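Side-chain contacts in beta-lactamase-like protein (Koribacter versatilis, PDB 6B9V), which cleaves reactive FAD photoproducts as a diphosphatase of the PhnP family, probably through the two manganese ions held in its metallo-beta-lactamase-like fold: residues A73-H78 with I146-A151; S41-V44 with K49-L52; A5-L10 with I195-A200; A174-F179 with E188-L193. One frame throughout, in Å; residues are numbered along the deposited sequence.

Interaction 1 of 4, residues A73-H78 with I146-A151. With MN (manganese (II) ion), chain D.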
loop_
_atom_site.group_PDB
_atom_site.type_symbol
_atom_site.label_atom_id
_atom_site.label_comp_id
_atom_site.label_asym_id
_atom_site.label_seq_id
_atom_site.Cartn_x
_atom_site.Cartn_y
_atom_site.Cartn_z
ATOM N N ALA A 73 9.903 -7.892 15.802
ATOM C CA ALA A 73 9.912 -6.511 16.235
ATOM C C ALA A 73 9.895 -5.610 15.009
ATOM O O ALA A 73 10.394 -5.983 13.943
ATOM C CB ALA A 73 11.146 -6.224 17.117
ATOM N N ILE A 74 9.291 -4.433 15.161
ATOM C CA ILE A 74 9.314 -3.412 14.123
ATOM C C ILE A 74 9.964 -2.152 14.677
ATOM O O ILE A 74 9.632 -1.694 15.777
ATOM C CB ILE A 74 7.893 -3.088 13.609
ATOM C CG1 ILE A 74 7.243 -4.361 13.053
ATOM C CG2 ILE A 74 7.939 -1.948 12.564
ATOM C CD1 ILE A 74 5.796 -4.218 12.666
ATOM N N VAL A 75 10.898 -1.600 13.918
ATOM C CA VAL A 75 11.629 -0.406 14.332
ATOM C C VAL A 75 11.406 0.706 13.302
ATOM O O VAL A 75 11.549 0.459 12.106
ATOM C CB VAL A 75 13.138 -0.701 14.470
ATOM C CG1 VAL A 75 13.893 0.559 14.885
ATOM C CG2 VAL A 75 13.370 -1.795 15.503
ATOM N N TYR A 76 11.059 1.912 13.754
ATOM C CA TYR A 76 10.805 3.023 12.834
ATOM C C TYR A 76 11.927 4.060 12.763
ATOM O O TYR A 76 12.463 4.477 13.796
ATOM C CB TYR A 76 9.502 3.737 13.216
ATOM C CG TYR A 76 8.283 2.920 12.836
ATOM C CD1 TYR A 76 7.698 2.051 13.748
ATOM C CD2 TYR A 76 7.742 3.001 11.563
ATOM C CE1 TYR A 76 6.584 1.282 13.403
ATOM C CE2 TYR A 76 6.643 2.239 11.202
ATOM C CZ TYR A 76 6.055 1.389 12.136
ATOM O OH TYR A 76 4.955 0.620 11.789
ATOM N N THR A 77 12.245 4.500 11.542
ATOM C CA THR A 77 13.157 5.640 11.363
ATOM C C THR A 77 12.445 6.984 11.626
ATOM O O THR A 77 12.997 7.871 12.296
ATOM C CB THR A 77 13.766 5.661 9.938
ATOM O OG1 THR A 77 12.714 5.743 8.970
ATOM C CG2 THR A 77 14.607 4.412 9.684
ATOM N N HIS A 78 11.220 7.126 11.101
ATOM C CA HIS A 78 10.432 8.347 11.262
ATOM C C HIS A 78 9.017 8.125 10.742
ATOM O O HIS A 78 8.686 7.025 10.290
ATOM C CB HIS A 78 11.075 9.566 10.550
ATOM C CG HIS A 78 11.128 9.468 9.053
ATOM N ND1 HIS A 78 11.678 8.385 8.388
ATOM C CD2 HIS A 78 10.769 10.344 8.079
ATOM C CE1 HIS A 78 11.630 8.590 7.090
ATOM N NE2 HIS A 78 11.079 9.771 6.870
ATOM N N ILE A 146 18.495 -0.109 21.613
ATOM C CA ILE A 146 17.328 -0.970 21.649
ATOM C C ILE A 146 17.773 -2.414 21.766
ATOM O O ILE A 146 18.397 -2.942 20.847
ATOM C CB ILE A 146 16.465 -0.821 20.374
ATOM C CG1 ILE A 146 16.199 0.652 20.058
ATOM C CG2 ILE A 146 15.169 -1.602 20.511
ATOM C CD1 ILE A 146 15.583 1.421 21.212
ATOM N N GLU A 147 17.443 -3.051 22.885
ATOM C CA GLU A 147 17.796 -4.447 23.104
ATOM C C GLU A 147 16.770 -5.373 22.462
ATOM O O GLU A 147 15.646 -5.492 22.943
ATOM C CB GLU A 147 17.905 -4.726 24.605
ATOM C CG GLU A 147 18.803 -3.747 25.346
ATOM C CD GLU A 147 20.281 -4.052 25.172
ATOM O OE1 GLU A 147 20.605 -5.120 24.606
ATOM O OE2 GLU A 147 21.120 -3.229 25.606
ATOM N N LEU A 148 17.151 -6.005 21.355
ATOM C CA LEU A 148 16.248 -6.887 20.634
ATOM C C LEU A 148 16.803 -8.299 20.525
ATOM O O LEU A 148 17.703 -8.573 19.723
ATOM C CB LEU A 148 15.968 -6.335 19.235
ATOM C CG LEU A 148 15.216 -5.005 19.163
ATOM C CD1 LEU A 148 14.977 -4.576 17.702
ATOM C CD2 LEU A 148 13.904 -5.096 19.923
ATOM N N PHE A 149 16.260 -9.186 21.348
ATOM C CA PHE A 149 16.593 -10.604 21.306
ATOM C C PHE A 149 18.096 -10.868 21.344
ATOM O O PHE A 149 18.604 -11.707 20.611
ATOM C CB PHE A 149 15.962 -11.228 20.063
ATOM C CG PHE A 149 14.560 -10.769 19.831
ATOM C CD1 PHE A 149 13.523 -11.249 20.614
ATOM C CD2 PHE A 149 14.278 -9.827 18.855
ATOM C CE1 PHE A 149 12.230 -10.810 20.414
ATOM C CE2 PHE A 149 12.990 -9.389 18.652
ATOM C CZ PHE A 149 11.964 -9.881 19.439
ATOM N N GLY A 150 18.802 -10.143 22.206
ATOM C CA GLY A 150 20.232 -10.329 22.359
ATOM C C GLY A 150 21.076 -9.337 21.569
ATOM O O GLY A 150 22.251 -9.153 21.859
ATOM N N ALA A 151 20.490 -8.693 20.569
ATOM C CA ALA A 151 21.262 -7.769 19.742
ATOM C C ALA A 151 20.997 -6.327 20.156
ATOM O O ALA A 151 19.939 -6.020 20.693
ATOM C CB ALA A 151 20.938 -7.969 18.283
HETATM MN MN MN D . 10.938 11.162 5.112
#

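Interaction 2 of 4, residues S41-V44 with K49-L52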
loop_
_atom_site.group_PDB
_atom_site.type_symbol
_atom_site.label_atom_id
_atom_site.label_comp_id
_atom_site.label_asym_id
_atom_site.label_seq_id
_atom_site.Cartn_x
_atom_site.Cartn_y
_atom_site.Cartn_z
ATOM N N SER A 41 12.571 0.127 2.846
ATOM C CA SER A 41 12.471 -0.729 4.047
ATOM C C SER A 41 13.455 -1.888 3.952
ATOM O O SER A 41 13.724 -2.373 2.855
ATOM C CB SER A 41 11.040 -1.282 4.213
ATOM O OG SER A 41 10.955 -2.225 5.270
ATOM N N VAL A 42 13.996 -2.327 5.090
ATOM C CA VAL A 42 14.835 -3.519 5.115
ATOM C C VAL A 42 14.382 -4.399 6.273
ATOM O O VAL A 42 13.730 -3.917 7.203
ATOM C CB VAL A 42 16.356 -3.214 5.293
ATOM C CG1 VAL A 42 16.880 -2.394 4.136
ATOM C CG2 VAL A 42 16.636 -2.498 6.617
ATOM N N MET A 43 14.713 -5.687 6.199
ATOM C CA MET A 43 14.577 -6.546 7.369
ATOM C C MET A 43 15.905 -7.195 7.724
ATOM O O MET A 43 16.786 -7.345 6.882
ATOM C CB MET A 43 13.505 -7.616 7.139
ATOM C CG MET A 43 13.773 -8.510 5.958
ATOM S SD MET A 43 12.576 -9.876 5.942
ATOM C CE MET A 43 13.283 -10.985 4.730
ATOM N N VAL A 44 16.031 -7.567 8.992
ATOM C CA VAL A 44 17.239 -8.148 9.537
ATOM C C VAL A 44 16.879 -9.461 10.201
ATOM O O VAL A 44 16.016 -9.495 11.074
ATOM C CB VAL A 44 17.908 -7.213 10.572
ATOM C CG1 VAL A 44 19.197 -7.827 11.087
ATOM C CG2 VAL A 44 18.159 -5.821 9.976
ATOM N N LYS A 49 15.047 -14.936 14.461
ATOM C CA LYS A 49 14.255 -13.725 14.663
ATOM C C LYS A 49 14.260 -12.866 13.398
ATOM O O LYS A 49 15.190 -12.945 12.580
ATOM C CB LYS A 49 14.802 -12.897 15.848
ATOM C CG LYS A 49 14.897 -13.626 17.172
ATOM C CD LYS A 49 13.524 -14.012 17.706
ATOM C CE LYS A 49 13.643 -14.682 19.072
ATOM N NZ LYS A 49 14.557 -15.845 19.015
ATOM N N LEU A 50 13.226 -12.037 13.264
ATOM C CA LEU A 50 13.090 -11.105 12.150
ATOM C C LEU A 50 12.725 -9.712 12.670
ATOM O O LEU A 50 11.696 -9.530 13.327
ATOM C CB LEU A 50 12.032 -11.609 11.158
ATOM C CG LEU A 50 11.868 -10.956 9.774
ATOM C CD1 LEU A 50 11.048 -11.873 8.865
ATOM C CD2 LEU A 50 11.200 -9.586 9.860
ATOM N N VAL A 51 13.568 -8.732 12.358
ATOM C CA VAL A 51 13.349 -7.353 12.775
ATOM C C VAL A 51 13.133 -6.495 11.542
ATOM O O VAL A 51 13.934 -6.512 10.621
ATOM C CB VAL A 51 14.528 -6.820 13.609
ATOM C CG1 VAL A 51 14.344 -5.339 13.925
ATOM C CG2 VAL A 51 14.660 -7.644 14.911
ATOM N N LEU A 52 12.012 -5.783 11.513
ATOM C CA LEU A 52 11.628 -4.994 10.354
ATOM C C LEU A 52 11.909 -3.522 10.608
ATOM O O LEU A 52 11.575 -3.004 11.672
ATOM C CB LEU A 52 10.141 -5.201 10.044
ATOM C CG LEU A 52 9.522 -4.363 8.934
ATOM C CD1 LEU A 52 10.143 -4.715 7.592
ATOM C CD2 LEU A 52 8.008 -4.583 8.912
#

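Interaction 3 of 4, residues A5-L10 with I195-A200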
loop_
_atom_site.group_PDB
_atom_site.type_symbol
_atom_site.label_atom_id
_atom_site.label_comp_id
_atom_site.label_asym_id
_atom_site.label_seq_id
_atom_site.Cartn_x
_atom_site.Cartn_y
_atom_site.Cartn_z
ATOM N N ALA A 5 24.134 -12.754 10.547
ATOM C CA ALA A 5 22.864 -12.083 10.367
ATOM C C ALA A 5 22.679 -11.804 8.879
ATOM O O ALA A 5 23.667 -11.700 8.135
ATOM C CB ALA A 5 22.820 -10.791 11.183
ATOM N N THR A 6 21.428 -11.705 8.437
ATOM C CA THR A 6 21.153 -11.358 7.044
ATOM C C THR A 6 20.276 -10.108 6.944
ATOM O O THR A 6 19.244 -10.021 7.596
ATOM C CB THR A 6 20.436 -12.510 6.291
ATOM O OG1 THR A 6 21.213 -13.711 6.384
ATOM C CG2 THR A 6 20.237 -12.146 4.806
ATOM N N LEU A 7 20.686 -9.152 6.125
ATOM C CA LEU A 7 19.861 -7.994 5.800
ATOM C C LEU A 7 19.239 -8.181 4.407
ATOM O O LEU A 7 19.942 -8.501 3.448
ATOM C CB LEU A 7 20.699 -6.699 5.861
ATOM C CG LEU A 7 19.910 -5.395 5.634
ATOM C CD1 LEU A 7 20.577 -4.257 6.391
ATOM C CD2 LEU A 7 19.813 -5.051 4.151
ATOM N N THR A 8 17.932 -7.969 4.295
ATOM C CA THR A 8 17.245 -8.033 3.004
ATOM C C THR A 8 16.590 -6.705 2.693
ATOM O O THR A 8 15.880 -6.139 3.534
ATOM C CB THR A 8 16.157 -9.141 2.983
ATOM O OG1 THR A 8 16.772 -10.402 3.224
ATOM C CG2 THR A 8 15.438 -9.181 1.639
ATOM N N VAL A 9 16.837 -6.204 1.488
ATOM C CA VAL A 9 16.197 -4.988 1.020
ATOM C C VAL A 9 14.783 -5.296 0.529
ATOM O O VAL A 9 14.602 -6.003 -0.464
ATOM C CB VAL A 9 17.015 -4.334 -0.105
ATOM C CG1 VAL A 9 16.331 -3.071 -0.607
ATOM C CG2 VAL A 9 18.456 -4.029 0.400
ATOM N N LEU A 10 13.789 -4.781 1.239
ATOM C CA LEU A 10 12.384 -4.951 0.846
ATOM C C LEU A 10 11.974 -3.901 -0.187
ATOM O O LEU A 10 11.158 -4.173 -1.071
ATOM C CB LEU A 10 11.473 -4.869 2.077
ATOM C CG LEU A 10 11.819 -5.866 3.191
ATOM C CD1 LEU A 10 10.894 -5.675 4.405
ATOM C CD2 LEU A 10 11.756 -7.338 2.703
ATOM N N ILE A 195 28.817 -3.152 6.246
ATOM C CA ILE A 195 27.687 -2.767 5.404
ATOM C C ILE A 195 27.109 -1.434 5.868
ATOM O O ILE A 195 26.775 -1.268 7.050
ATOM C CB ILE A 195 26.564 -3.824 5.433
ATOM C CG1 ILE A 195 27.046 -5.146 4.840
ATOM C CG2 ILE A 195 25.342 -3.337 4.660
ATOM C CD1 ILE A 195 26.013 -6.224 4.929
ATOM N N LEU A 196 26.963 -0.498 4.936
ATOM C CA LEU A 196 26.332 0.788 5.245
ATOM C C LEU A 196 25.288 1.174 4.191
ATOM O O LEU A 196 25.571 1.144 2.992
ATOM C CB LEU A 196 27.392 1.884 5.346
ATOM C CG LEU A 196 26.895 3.326 5.492
ATOM C CD1 LEU A 196 26.136 3.511 6.801
ATOM C CD2 LEU A 196 28.077 4.294 5.403
ATOM N N PHE A 197 24.082 1.517 4.632
ATOM C CA PHE A 197 23.085 2.077 3.716
ATOM C C PHE A 197 22.984 3.582 3.927
ATOM O O PHE A 197 22.909 4.038 5.060
ATOM C CB PHE A 197 21.709 1.426 3.911
ATOM C CG PHE A 197 21.557 0.102 3.191
ATOM C CD1 PHE A 197 22.245 -1.015 3.630
ATOM C CD2 PHE A 197 20.717 -0.017 2.088
ATOM C CE1 PHE A 197 22.124 -2.234 2.968
ATOM C CE2 PHE A 197 20.589 -1.231 1.412
ATOM C CZ PHE A 197 21.292 -2.341 1.853
ATOM N N LEU A 198 23.006 4.338 2.831
ATOM C CA LEU A 198 22.778 5.781 2.852
ATOM C C LEU A 198 21.692 6.170 1.864
ATOM O O LEU A 198 21.562 5.566 0.811
ATOM C CB LEU A 198 24.053 6.564 2.494
ATOM C CG LEU A 198 25.282 6.349 3.376
ATOM C CD1 LEU A 198 26.482 7.127 2.787
ATOM C CD2 LEU A 198 25.003 6.795 4.803
ATOM N N ASP A 199 20.955 7.212 2.216
ATOM C CA ASP A 199 20.042 7.923 1.311
ATOM C C ASP A 199 20.787 8.452 0.073
ATOM O O ASP A 199 21.836 9.084 0.213
ATOM C CB ASP A 199 19.414 9.084 2.112
ATOM C CG ASP A 199 18.401 9.895 1.324
ATOM O OD1 ASP A 199 18.797 10.660 0.424
ATOM O OD2 ASP A 199 17.201 9.795 1.647
ATOM N N ALA A 200 20.281 8.180 -1.133
ATOM C CA ALA A 200 20.720 8.947 -2.315
ATOM C C ALA A 200 19.542 9.075 -3.277
ATOM O O ALA A 200 19.192 8.132 -4.002
ATOM C CB ALA A 200 21.945 8.293 -3.003
#

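Interaction 4 of 4, residues A174-F179 with E188-L193. With MN (manganese (II) ion), chain D; MN (manganese (II) ion), chain C.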
loop_
_atom_site.group_PDB
_atom_site.type_symbol
_atom_site.label_atom_id
_atom_site.label_comp_id
_atom_site.label_asym_id
_atom_site.label_seq_id
_atom_site.Cartn_x
_atom_site.Cartn_y
_atom_site.Cartn_z
ATOM N N ALA A 174 24.771 -0.776 9.197
ATOM C CA ALA A 174 24.018 0.416 9.574
ATOM C C ALA A 174 23.089 0.844 8.441
ATOM O O ALA A 174 23.393 0.700 7.254
ATOM C CB ALA A 174 24.952 1.567 9.977
ATOM N N TYR A 175 21.937 1.362 8.828
ATOM C CA TYR A 175 20.898 1.721 7.884
ATOM C C TYR A 175 20.466 3.152 8.154
ATOM O O TYR A 175 19.885 3.450 9.205
ATOM C CB TYR A 175 19.720 0.760 8.011
ATOM C CG TYR A 175 18.591 1.050 7.053
ATOM C CD1 TYR A 175 18.679 0.682 5.719
ATOM C CD2 TYR A 175 17.432 1.694 7.487
ATOM C CE1 TYR A 175 17.623 0.940 4.822
ATOM C CE2 TYR A 175 16.384 1.962 6.601
ATOM C CZ TYR A 175 16.490 1.579 5.276
ATOM O OH TYR A 175 15.446 1.838 4.391
ATOM N N LEU A 176 20.756 4.037 7.206
ATOM C CA LEU A 176 20.440 5.459 7.344
ATOM C C LEU A 176 19.703 5.971 6.121
ATOM O O LEU A 176 20.301 6.129 5.063
ATOM C CB LEU A 176 21.705 6.303 7.517
ATOM C CG LEU A 176 22.302 6.464 8.913
ATOM C CD1 LEU A 176 22.877 5.171 9.409
ATOM C CD2 LEU A 176 23.371 7.549 8.843
ATOM N N THR A 177 18.428 6.270 6.262
ATOM C CA THR A 177 17.668 6.773 5.118
ATOM C C THR A 177 17.083 8.139 5.451
ATOM O O THR A 177 17.074 8.535 6.622
ATOM C CB THR A 177 16.551 5.785 4.711
ATOM O OG1 THR A 177 15.903 6.264 3.526
ATOM C CG2 THR A 177 15.527 5.616 5.843
ATOM N N ASP A 178 16.612 8.859 4.425
ATOM C CA ASP A 178 15.917 10.135 4.621
ATOM C C ASP A 178 16.736 11.134 5.439
ATOM O O ASP A 178 16.291 11.618 6.486
ATOM C CB ASP A 178 14.557 9.921 5.299
ATOM C CG ASP A 178 13.556 9.175 4.407
ATOM O OD1 ASP A 178 12.547 9.780 3.977
ATOM O OD2 ASP A 178 13.791 7.992 4.145
ATOM N N PHE A 179 17.942 11.439 4.987
ATOM C CA PHE A 179 18.685 12.512 5.638
ATOM C C PHE A 179 19.203 13.468 4.597
ATOM O O PHE A 179 19.482 13.066 3.451
ATOM C CB PHE A 179 19.859 11.980 6.480
ATOM C CG PHE A 179 20.950 11.333 5.667
ATOM C CD1 PHE A 179 21.966 12.096 5.098
ATOM C CD2 PHE A 179 20.967 9.958 5.482
ATOM C CE1 PHE A 179 22.965 11.498 4.335
ATOM C CE2 PHE A 179 21.971 9.347 4.735
ATOM C CZ PHE A 179 22.963 10.122 4.144
ATOM N N GLU A 188 30.781 9.787 13.831
ATOM C CA GLU A 188 31.732 9.040 14.655
ATOM C C GLU A 188 31.212 7.672 15.081
ATOM O O GLU A 188 31.997 6.815 15.478
ATOM C CB GLU A 188 32.115 9.855 15.889
ATOM C CG GLU A 188 33.075 10.990 15.557
ATOM C CD GLU A 188 34.240 10.529 14.684
ATOM O OE1 GLU A 188 34.901 9.529 15.046
ATOM O OE2 GLU A 188 34.491 11.156 13.629
ATOM N N MET A 189 29.898 7.475 14.984
ATOM C CA MET A 189 29.252 6.214 15.363
ATOM C C MET A 189 29.242 5.210 14.214
ATOM O O MET A 189 28.844 4.057 14.387
ATOM C CB MET A 189 27.797 6.459 15.809
ATOM C CG MET A 189 27.629 7.411 17.002
ATOM S SD MET A 189 25.878 7.770 17.291
ATOM C CE MET A 189 25.324 6.205 17.944
ATOM N N LEU A 190 29.647 5.658 13.030
ATOM C CA LEU A 190 29.405 4.892 11.815
ATOM C C LEU A 190 30.678 4.367 11.159
ATOM O O LEU A 190 30.671 4.025 9.985
ATOM C CB LEU A 190 28.634 5.755 10.814
ATOM C CG LEU A 190 27.193 6.084 11.210
ATOM C CD1 LEU A 190 26.602 7.072 10.205
ATOM C CD2 LEU A 190 26.350 4.815 11.273
ATOM N N ARG A 191 31.768 4.293 11.918
ATOM C CA ARG A 191 33.032 3.847 11.347
ATOM C C ARG A 191 33.229 2.344 11.509
ATOM O O ARG A 191 32.684 1.726 12.422
ATOM C CB ARG A 191 34.205 4.598 11.983
ATOM C CG ARG A 191 34.143 6.089 11.759
ATOM C CD ARG A 191 35.478 6.754 12.061
ATOM N NE ARG A 191 35.382 8.210 11.979
ATOM C CZ ARG A 191 35.421 8.902 10.843
ATOM N NH1 ARG A 191 35.549 8.272 9.682
ATOM N NH2 ARG A 191 35.330 10.225 10.867
ATOM N N GLY A 192 34.018 1.768 10.610
ATOM C CA GLY A 192 34.372 0.365 10.696
ATOM C C GLY A 192 33.222 -0.589 10.424
ATOM O O GLY A 192 33.198 -1.683 10.972
ATOM N N LEU A 193 32.279 -0.181 9.577
ATOM C CA LEU A 193 31.168 -1.051 9.159
ATOM C C LEU A 193 31.556 -2.000 8.022
ATOM O O LEU A 193 32.408 -1.668 7.200
ATOM C CB LEU A 193 29.976 -0.202 8.711
ATOM C CG LEU A 193 29.348 0.671 9.795
ATOM C CD1 LEU A 193 28.449 1.731 9.170
ATOM C CD2 LEU A 193 28.585 -0.215 10.796
HETATM MN MN MN D . 10.938 11.162 5.112
HETATM MN MN MN C . 11.154 8.552 2.801
#

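Interaction 1 of 4, residues A73-H78 with I146-A151
Leu148 lays its forked end across the side chains of Ala73 and Val75, one methyl on each. CD1 of Leu148 meets CG2 of Val75 at 3.9 Å, while CD2 of Leu148 lies 4.1 Å from CB of Ala73. With CG1 of Val75 anti to the backbone N (chi1 179°), it is CG2, beside that N, that faces Leu148. Phe149 adds a second partner for Ala73: its CE2 is 4.0 Å from Ala73 CB, which sits at the rim of the ring, near the ring plane. No hydrogen bond crosses here, so the contact is purely apolar.

Strand 73-75 belongs to one sheet of the metallo-beta-lactamase sandwich and strand 146-148 is the outermost strand of the other within this chain, with the type I' turn Leu148-Ala151 leading into strand 151-160. Phe149 is the first central residue of that tight hairpin, on the exposed margin of the contact, and its ring also touches Lys49. Deeper in, Tyr107, Val51 and Phe153 surround Leu148.

Past its C-terminal end, strand 73-75 delivers His78, the first histidine of the HxHxDH metal motif. His78 NE2 binds one manganese ion at 2.2 Å, together with His80, His160 and Asp178. On the far side of the same imidazole, ND1 donates a hydrogen bond to Thr77 OG1, 2.9 Å long and lying in the ring plane. With Thr77 OG1 also bonded to Asp54, this second shell restrains the rotation of the metal-binding ring.

Interaction 2 of 4, residues S41-V44 with K49-L52
The beta hairpin formed by strands 41-46 and 49-53 lies inside the first sheet of the sandwich, and the contact lies within it. Val44 and Val51 form an antiparallel hydrogen-bonded pair: Val44 N reaches Val51 O and Val51 N reaches Val44 O, both at 2.9 Å. Next to it, Met43 and Leu52 make a non-hydrogen-bonded pair, where the CA of Met43 offers a CH...O contact to Val51 O at 3.3 Å.

Met43, Leu50 and Leu52 share a face of the hairpin. CG of Met43 is wedged between its own backbone N and carbonyl carbon (chi1 59°), and from there the chain runs out extended, bringing SD over the diagonal neighbour Leu50, 3.9 Å from its CD1. Leu52 turns the other way: its CD1 leans over the start of strand 41-46, 3.5 Å from Ser41 OG and 3.7 Å from Val42 O. Helix 59-66 covers this face, with Phe59 on Leu52 and Glu66 against Met43. Val44 and Val51 point to the opposite face, where Leu148 packs on Val51.

The Ser41 hydroxyl has its polar partners in the backbone O atoms of Ile53 and Asp54; the Leu52 methyl merely packs against it. Paired backbone bonds thus fix the alignment of the strands, while the Met43 thioether and the Leu52 branch give the helix an apolar surface that asks for no polar partner.

Interaction 3 of 4, residues A5-L10 with I195-A200
Phe197 meets Leu7 and Val9 across the interior, and segment 195-200 is best followed toward and beyond that ring. Ile195 starts the strand pointing at segment 5-10 and packs on Leu258 and Phe260 of strand 257-263, which lies beside strand 2-9 in the facing sheet. Leu196 turns to the other face of its sheet, where Ala174 and Ala224 lie against it.

Phe197 turns inward again. Its ring projects with CG beside the backbone N (chi1 -82°), and the far end, CE1, CZ and CE2, does the touching. Leu7 CD2 sits 3.8 Å from Phe197 CE1, the two side chains sliding past each other from opposite sheets. Val9 comes to the same side of the ring, nearer its CE2 corner, its CG2 3.6 Å from Phe197 CZ and 3.7 Å from Phe197 CE2. Both methyls approach the ring obliquely. Outside the two segments Tyr228 lays its ring near that of Phe197, the planes at about 25°, and Leu258 and Ala252 pack on it as well.

Leu198 points to the face of its sheet turned away from segment 5-10, where Phe179 packs on it. Asp199, at the end of the strand, bonds through OD1 to Ser210 N and through OD2 to His209 ND1; a weak bond from Asp178 N also reaches OD2, consistent with a second-shell role beside the metal ligand Asp178.

CA atoms of Leu7 and Ile195 are 9.4 Å apart and no hydrogen bond crosses: this is the face-to-face packing of the two sheets at the heart of the alpha-beta/beta-alpha sandwich of metallo-beta-lactamase-like hydrolases.

Interaction 4 of 4, residues A174-F179 with E188-L193
Asp178 OD1 is shared by two manganese ions, at 2.2 Å from one and 2.4 Å from the other, and segment 174-179 carries that bridge near its C-terminal end. The same segment begins as a strand whose outward side chains, Ala174 and Leu176, are covered by the loop 188-193. Leu176 and Leu190 reach toward each other tip to tip, with CD2 of Leu176 3.5 Å from CD1 of Leu190. The second Leu190 methyl, CD2, meets both Ala174 CB, at 3.8 Å, and Leu176 CD1, at 4.0 Å. Leu193 comes to the small alanine methyl from further along the loop, its CD1 3.6 Å from Ala174 CB. Ala174 thus sits in the cleft between two leucine ends. For Leu190, CG placed opposite the carbonyl carbon (chi1 -68°) with an extended second torsion directs both methyls at the strand.

The loop is braced on its outer side. Arg191 NH2 forms a salt bridge with Glu188 OE2 at 3.0 Å, meeting the syn side of the carboxylate but 28° out of its plane; two further bonds from NE are weak. Arg169 of strand 163-170 holds the backbone through NH1, which is bonded to Met189 O and Arg191 O.

With helix 184-187, loop 188-193 forms the connection between the parallel neighbours 173-176 and 195-199, a beta-alpha-beta crossover whose leucines close over the first strand. In the loop that follows that strand stands the bridging aspartate of the dinuclear site, completed by His78, His80, His160, Asp82, His83 and His231, as is characteristic of metallo-beta-lactamase-like hydrolases.

In the fold
Interactions 1, 2 and 3 share one sheet: Val75 N probably bonds to Leu52 O at 2.7 Å, and Thr8 N to Met43 O at 2.9 Å. Interactions 3 and 4 are joined in the other sheet, where Phe197 N lies 2.8 Å from Ala174 O. Interactions 1 and 3 both pack one sheet on the other, with centres about 15 Å apart. Between the sheets, Val42 CG1 of interaction 2 touches Tyr175 CE1 of interaction 4 at 3.5 Å. Interactions 1 and 4 converge on the metal centre, where His78 and Asp178 bind one manganese ion; a second, also held by Asp178, lies 3.5 Å from the first.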